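Local coordinates for OBG-type G domain-containing protein (Pyrococcus horikoshii, PDB 2E87) that is of unknown function but probably binds and hydrolyses GTP, pairing an Obg-type G domain, seen here with GDP, with an N-terminal helical domain of the NOG1 family, at residues 77-91 and 149-163. Residues are numbered along the deposited sequence; the frame is centred on the assembly and turned at random.
Sequences FYQELVDVLVDRDTF and YLNKAREVLKDLPVV. With SO4 (sulfate ion), chain C.
Tyr149 lays one face of its ring under the methyl of Thr90, whose CG2 stands 3.7 Å from the ring centroid in a CH-pi contact. With CG anti to the backbone N (chi1 156°), the Tyr149 ring reaches segment 77-91, and Tyr149 OH donates to Val86 O (2.7 Å) from above the carbonyl plane. The acceptor comes just before Asp87, which has positive phi and N-caps the next helix: its OD1 accepts from both Thr90 N and Thr90 OG1. Deeper in, the methyl CD2 of Leu150 sits over a face of the Phe91 ring, while Ala153 CB lies at the edge of that ring and is 3.7 Å from Val86 CG1. Leu85, Leu157 and Leu160 continue the apolar seam, with Leu85 CD1 3.7 Å from Leu160 CD2. From Leu160 on the chain is extended and runs past Tyr78, whose OH donates to Pro161 O (2.7 Å) in the carbonyl plane, while Leu81 brings its CD1 end-on to CG of Pro161. Segments 77-86 and 149-156 cross with 122° between their N-to-C directions, within the NOG1-type helical domain and away from the GDP site; Leu150 also packs on helix 88-117, and Val84 on Gln238 and Ala239 of helix 234-241 in the G domain.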
loop_
_atom_site.group_PDB
_atom_site.type_symbol
_atom_site.label_atom_id
_atom_site.label_comp_id
_atom_site.label_asym_id
_atom_site.label_seq_id
_atom_site.Cartn_x
_atom_site.Cartn_y
_atom_site.Cartn_z
ATOM N N PHE A 77 2.733 -6.172 3.924
ATOM C CA PHE A 77 2.234 -6.396 2.577
ATOM C C PHE A 77 2.161 -5.086 1.799
ATOM O O PHE A 77 2.615 -5.021 0.659
ATOM C CB PHE A 77 0.857 -7.073 2.636
ATOM C CG PHE A 77 0.162 -7.166 1.309
ATOM C CD1 PHE A 77 0.624 -8.031 0.319
ATOM C CD2 PHE A 77 -0.956 -6.369 1.044
ATOM C CE1 PHE A 77 -0.013 -8.105 -0.918
ATOM C CE2 PHE A 77 -1.603 -6.434 -0.193
ATOM C CZ PHE A 77 -1.125 -7.312 -1.180
ATOM N N TYR A 78 1.592 -4.048 2.411
ATOM C CA TYR A 78 1.499 -2.750 1.744
ATOM C C TYR A 78 2.878 -2.087 1.633
ATOM O O TYR A 78 3.163 -1.386 0.661
ATOM C CB TYR A 78 0.520 -1.823 2.464
ATOM C CG TYR A 78 -0.928 -2.051 2.081
ATOM C CD1 TYR A 78 -1.274 -2.344 0.769
ATOM C CD2 TYR A 78 -1.952 -1.949 3.016
ATOM C CE1 TYR A 78 -2.577 -2.533 0.387
ATOM C CE2 TYR A 78 -3.289 -2.139 2.637
ATOM C CZ TYR A 78 -3.585 -2.431 1.314
ATOM O OH TYR A 78 -4.879 -2.609 0.895
ATOM N N GLN A 79 3.740 -2.310 2.615
ATOM C CA GLN A 79 5.075 -1.734 2.533
ATOM C C GLN A 79 5.739 -2.307 1.290
ATOM O O GLN A 79 6.415 -1.614 0.535
ATOM C CB GLN A 79 5.888 -2.090 3.769
ATOM C CG GLN A 79 5.557 -1.226 4.961
ATOM C CD GLN A 79 6.314 -1.638 6.200
ATOM O OE1 GLN A 79 7.515 -1.910 6.154
ATOM N NE2 GLN A 79 5.615 -1.681 7.323
ATOM N N GLU A 80 5.508 -3.587 1.060
ATOM C CA GLU A 80 6.099 -4.235 -0.096
ATOM C C GLU A 80 5.503 -3.695 -1.412
ATOM O O GLU A 80 6.233 -3.337 -2.336
ATOM C CB GLU A 80 5.906 -5.746 0.035
ATOM C CG GLU A 80 6.974 -6.571 -0.597
ATOM C CD GLU A 80 8.364 -6.175 -0.153
ATOM O OE1 GLU A 80 8.583 -5.919 1.045
ATOM O OE2 GLU A 80 9.253 -6.135 -1.016
ATOM N N LEU A 81 4.184 -3.605 -1.510
ATOM C CA LEU A 81 3.619 -3.109 -2.745
ATOM C C LEU A 81 3.862 -1.618 -2.953
ATOM O O LEU A 81 3.977 -1.172 -4.088
ATOM C CB LEU A 81 2.135 -3.442 -2.835
ATOM C CG LEU A 81 1.820 -4.935 -2.932
ATOM C CD1 LEU A 81 0.369 -5.087 -3.233
ATOM C CD2 LEU A 81 2.619 -5.588 -4.017
ATOM N N VAL A 82 3.935 -0.846 -1.874
ATOM C CA VAL A 82 4.222 0.583 -1.989
ATOM C C VAL A 82 5.604 0.727 -2.650
ATOM O O VAL A 82 5.812 1.545 -3.544
ATOM C CB VAL A 82 4.269 1.279 -0.598
ATOM C CG1 VAL A 82 5.028 2.616 -0.692
ATOM C CG2 VAL A 82 2.848 1.520 -0.093
ATOM N N ASP A 83 6.544 -0.087 -2.183
ATOM C CA ASP A 83 7.890 -0.081 -2.702
ATOM C C ASP A 83 7.844 -0.450 -4.181
ATOM O O ASP A 83 8.512 0.159 -5.001
ATOM C CB ASP A 83 8.740 -1.087 -1.921
ATOM C CG ASP A 83 10.225 -1.032 -2.297
ATOM O OD1 ASP A 83 10.940 -1.991 -1.971
ATOM O OD2 ASP A 83 10.681 -0.037 -2.895
ATOM N N VAL A 84 7.035 -1.444 -4.526
ATOM C CA VAL A 84 6.935 -1.866 -5.915
ATOM C C VAL A 84 6.385 -0.778 -6.815
ATOM O O VAL A 84 6.864 -0.586 -7.921
ATOM C CB VAL A 84 6.031 -3.121 -6.071
ATOM C CG1 VAL A 84 5.497 -3.219 -7.489
ATOM C CG2 VAL A 84 6.818 -4.360 -5.747
ATOM N N LEU A 85 5.379 -0.065 -6.341
ATOM C CA LEU A 85 4.742 0.966 -7.147
ATOM C C LEU A 85 5.435 2.328 -7.268
ATOM O O LEU A 85 5.368 2.962 -8.322
ATOM C CB LEU A 85 3.313 1.203 -6.639
ATOM C CG LEU A 85 2.327 0.042 -6.740
ATOM C CD1 LEU A 85 0.981 0.445 -6.170
ATOM C CD2 LEU A 85 2.184 -0.356 -8.191
ATOM N N VAL A 86 6.092 2.791 -6.213
ATOM C CA VAL A 86 6.691 4.124 -6.270
ATOM C C VAL A 86 8.090 4.217 -5.702
ATOM O O VAL A 86 8.687 5.294 -5.704
ATOM C CB VAL A 86 5.788 5.131 -5.519
ATOM C CG1 VAL A 86 4.365 5.008 -6.022
ATOM C CG2 VAL A 86 5.809 4.863 -4.013
ATOM N N ASP A 87 8.592 3.089 -5.196
ATOM C CA ASP A 87 9.923 2.987 -4.587
ATOM C C ASP A 87 10.015 3.575 -3.184
ATOM O O ASP A 87 10.042 4.786 -3.005
ATOM C CB ASP A 87 11.007 3.637 -5.463
ATOM C CG ASP A 87 12.398 3.309 -4.970
ATOM O OD1 ASP A 87 12.972 4.096 -4.194
ATOM O OD2 ASP A 87 12.909 2.231 -5.331
ATOM N N ARG A 88 10.102 2.693 -2.197
ATOM C CA ARG A 88 10.160 3.100 -0.803
ATOM C C ARG A 88 11.210 4.156 -0.462
ATOM O O ARG A 88 10.917 5.119 0.245
ATOM C CB ARG A 88 10.401 1.888 0.092
ATOM C CG ARG A 88 10.306 2.223 1.575
ATOM C CD ARG A 88 11.259 1.380 2.395
ATOM N NE ARG A 88 10.980 -0.044 2.271
ATOM C CZ ARG A 88 10.095 -0.701 3.013
ATOM N NH1 ARG A 88 9.396 -0.057 3.948
ATOM N NH2 ARG A 88 9.912 -2.003 2.817
ATOM N N ASP A 89 12.435 3.956 -0.939
ATOM C CA ASP A 89 13.524 4.872 -0.634
ATOM C C ASP A 89 13.286 6.262 -1.222
ATOM O O ASP A 89 13.571 7.273 -0.588
ATOM C CB ASP A 89 14.850 4.271 -1.114
ATOM C CG ASP A 89 16.054 5.137 -0.761
ATOM O OD1 ASP A 89 16.600 5.789 -1.683
ATOM O OD2 ASP A 89 16.451 5.174 0.431
ATOM N N THR A 90 12.745 6.310 -2.427
ATOM C CA THR A 90 12.440 7.571 -3.074
ATOM C C THR A 90 11.334 8.298 -2.305
ATOM O O THR A 90 11.390 9.517 -2.111
ATOM C CB THR A 90 11.972 7.347 -4.530
ATOM O OG1 THR A 90 13.024 6.721 -5.267
ATOM C CG2 THR A 90 11.614 8.661 -5.205
ATOM N N PHE A 91 10.330 7.544 -1.866
ATOM C CA PHE A 91 9.224 8.131 -1.127
ATOM C C PHE A 91 9.712 8.766 0.171
ATOM O O PHE A 91 9.402 9.917 0.456
ATOM C CB PHE A 91 8.164 7.074 -0.821
ATOM C CG PHE A 91 6.796 7.645 -0.593
ATOM C CD1 PHE A 91 5.990 7.999 -1.667
ATOM C CD2 PHE A 91 6.329 7.866 0.700
ATOM C CE1 PHE A 91 4.744 8.564 -1.459
ATOM C CE2 PHE A 91 5.082 8.432 0.923
ATOM C CZ PHE A 91 4.285 8.784 -0.157
ATOM N N TYR A 149 6.889 14.599 -7.841
ATOM C CA TYR A 149 6.929 13.149 -7.716
ATOM C C TYR A 149 5.885 12.670 -6.691
ATOM O O TYR A 149 5.187 11.692 -6.938
ATOM C CB TYR A 149 8.314 12.681 -7.284
ATOM C CG TYR A 149 8.313 11.335 -6.582
ATOM C CD1 TYR A 149 8.234 10.142 -7.304
ATOM C CD2 TYR A 149 8.360 11.258 -5.178
ATOM C CE1 TYR A 149 8.203 8.896 -6.646
ATOM C CE2 TYR A 149 8.326 10.026 -4.513
ATOM C CZ TYR A 149 8.245 8.850 -5.251
ATOM O OH TYR A 149 8.184 7.647 -4.588
ATOM N N LEU A 150 5.778 13.342 -5.550
ATOM C CA LEU A 150 4.809 12.920 -4.535
ATOM C C LEU A 150 3.381 12.963 -5.066
ATOM O O LEU A 150 2.535 12.165 -4.671
ATOM C CB LEU A 150 4.913 13.796 -3.280
ATOM C CG LEU A 150 6.116 13.467 -2.409
ATOM C CD1 LEU A 150 6.283 14.521 -1.346
ATOM C CD2 LEU A 150 5.936 12.085 -1.782
ATOM N N ASN A 151 3.118 13.873 -5.988
ATOM C CA ASN A 151 1.778 13.971 -6.518
ATOM C C ASN A 151 1.466 12.823 -7.465
ATOM O O ASN A 151 0.312 12.381 -7.549
ATOM C CB ASN A 151 1.594 15.313 -7.200
ATOM C CG ASN A 151 0.201 15.846 -7.034
ATOM O OD1 ASN A 151 -0.454 15.591 -6.024
ATOM N ND2 ASN A 151 -0.259 16.604 -8.011
ATOM N N LYS A 152 2.495 12.339 -8.165
ATOM C CA LYS A 152 2.365 11.217 -9.098
ATOM C C LYS A 152 2.335 9.895 -8.315
ATOM O O LYS A 152 1.626 8.959 -8.676
ATOM C CB LYS A 152 3.539 11.184 -10.088
ATOM C CG LYS A 152 3.593 12.332 -11.103
ATOM C CD LYS A 152 4.948 12.363 -11.789
ATOM C CE LYS A 152 5.177 13.651 -12.572
ATOM N NZ LYS A 152 6.618 13.821 -12.957
ATOM N N ALA A 153 3.124 9.806 -7.257
ATOM C CA ALA A 153 3.128 8.586 -6.460
ATOM C C ALA A 153 1.734 8.459 -5.829
ATOM O O ALA A 153 1.231 7.356 -5.627
ATOM C CB ALA A 153 4.185 8.665 -5.379
ATOM N N ARG A 154 1.122 9.608 -5.548
ATOM C CA ARG A 154 -0.200 9.665 -4.936
ATOM C C ARG A 154 -1.255 9.036 -5.833
ATOM O O ARG A 154 -2.108 8.279 -5.379
ATOM C CB ARG A 154 -0.580 11.116 -4.657
ATOM C CG ARG A 154 -2.015 11.309 -4.228
ATOM C CD ARG A 154 -2.335 12.789 -4.114
ATOM N NE ARG A 154 -3.722 13.038 -3.733
ATOM C CZ ARG A 154 -4.776 12.628 -4.432
ATOM N NH1 ARG A 154 -4.609 11.939 -5.555
ATOM N NH2 ARG A 154 -6.001 12.907 -4.006
ATOM N N GLU A 155 -1.188 9.362 -7.117
ATOM C CA GLU A 155 -2.137 8.843 -8.080
ATOM C C GLU A 155 -1.921 7.352 -8.292
ATOM O O GLU A 155 -2.875 6.591 -8.359
ATOM C CB GLU A 155 -1.992 9.600 -9.401
ATOM C CG GLU A 155 -3.253 9.645 -10.250
ATOM C CD GLU A 155 -4.432 10.284 -9.529
ATOM O OE1 GLU A 155 -4.296 11.416 -9.017
ATOM O OE2 GLU A 155 -5.504 9.652 -9.476
ATOM N N VAL A 156 -0.664 6.938 -8.384
ATOM C CA VAL A 156 -0.330 5.531 -8.597
ATOM C C VAL A 156 -0.744 4.648 -7.429
ATOM O O VAL A 156 -1.165 3.507 -7.625
ATOM C CB VAL A 156 1.197 5.320 -8.805
ATOM C CG1 VAL A 156 1.530 3.838 -8.729
ATOM C CG2 VAL A 156 1.640 5.868 -10.156
ATOM N N LEU A 157 -0.623 5.177 -6.218
ATOM C CA LEU A 157 -0.938 4.403 -5.028
ATOM C C LEU A 157 -2.412 4.066 -4.862
ATOM O O LEU A 157 -2.772 3.215 -4.044
ATOM C CB LEU A 157 -0.407 5.111 -3.785
ATOM C CG LEU A 157 1.119 5.089 -3.685
ATOM C CD1 LEU A 157 1.548 5.914 -2.490
ATOM C CD2 LEU A 157 1.620 3.655 -3.569
ATOM N N LYS A 158 -3.254 4.719 -5.655
ATOM C CA LYS A 158 -4.682 4.470 -5.613
ATOM C C LYS A 158 -4.956 3.041 -6.084
ATOM O O LYS A 158 -5.996 2.470 -5.762
ATOM C CB LYS A 158 -5.431 5.463 -6.511
ATOM C CG LYS A 158 -5.411 6.886 -6.006
ATOM C CD LYS A 158 -6.247 7.792 -6.888
ATOM C CE LYS A 158 -6.435 9.148 -6.240
ATOM N NZ LYS A 158 -7.140 10.098 -7.137
ATOM N N ASP A 159 -4.020 2.466 -6.835
ATOM C CA ASP A 159 -4.181 1.105 -7.332
ATOM C C ASP A 159 -3.704 0.019 -6.372
ATOM O O ASP A 159 -3.485 -1.117 -6.787
ATOM C CB ASP A 159 -3.444 0.915 -8.656
ATOM C CG ASP A 159 -3.942 1.838 -9.740
ATOM O OD1 ASP A 159 -5.180 1.994 -9.873
ATOM O OD2 ASP A 159 -3.088 2.397 -10.468
ATOM N N LEU A 160 -3.519 0.345 -5.100
ATOM C CA LEU A 160 -3.093 -0.698 -4.177
ATOM C C LEU A 160 -4.214 -1.709 -4.070
ATOM O O LEU A 160 -5.383 -1.357 -4.089
ATOM C CB LEU A 160 -2.805 -0.131 -2.789
ATOM C CG LEU A 160 -1.455 0.559 -2.620
ATOM C CD1 LEU A 160 -1.392 1.193 -1.235
ATOM C CD2 LEU A 160 -0.331 -0.451 -2.823
ATOM N N PRO A 161 -3.869 -2.989 -3.961
ATOM C CA PRO A 161 -4.887 -4.036 -3.844
ATOM C C PRO A 161 -5.778 -3.756 -2.639
ATOM O O PRO A 161 -5.278 -3.634 -1.523
ATOM C CB PRO A 161 -4.065 -5.294 -3.608
ATOM C CG PRO A 161 -2.738 -4.967 -4.166
ATOM C CD PRO A 161 -2.519 -3.545 -3.801
ATOM N N VAL A 162 -7.084 -3.647 -2.862
ATOM C CA VAL A 162 -8.040 -3.421 -1.769
ATOM C C VAL A 162 -8.416 -4.785 -1.160
ATOM O O VAL A 162 -9.302 -5.474 -1.668
ATOM C CB VAL A 162 -9.332 -2.732 -2.294
ATOM C CG1 VAL A 162 -10.440 -2.796 -1.236
ATOM C CG2 VAL A 162 -9.039 -1.287 -2.665
ATOM N N VAL A 163 -7.733 -5.179 -0.086
ATOM C CA VAL A 163 -8.001 -6.460 0.572
ATOM C C VAL A 163 -7.883 -6.362 2.087
ATOM O O VAL A 163 -7.284 -5.424 2.618
ATOM C CB VAL A 163 -7.036 -7.557 0.087
ATOM C CG1 VAL A 163 -7.321 -7.887 -1.339
ATOM C CG2 VAL A 163 -5.615 -7.091 0.226
HETATM S S SO4 C . -8.164 13.246 -6.987
HETATM O O1 SO4 C . -8.910 12.029 -6.399
HETATM O O2 SO4 C . -9.097 14.131 -7.808
HETATM O O3 SO4 C . -7.673 14.059 -5.776
HETATM O O4 SO4 C . -7.050 12.749 -7.914
#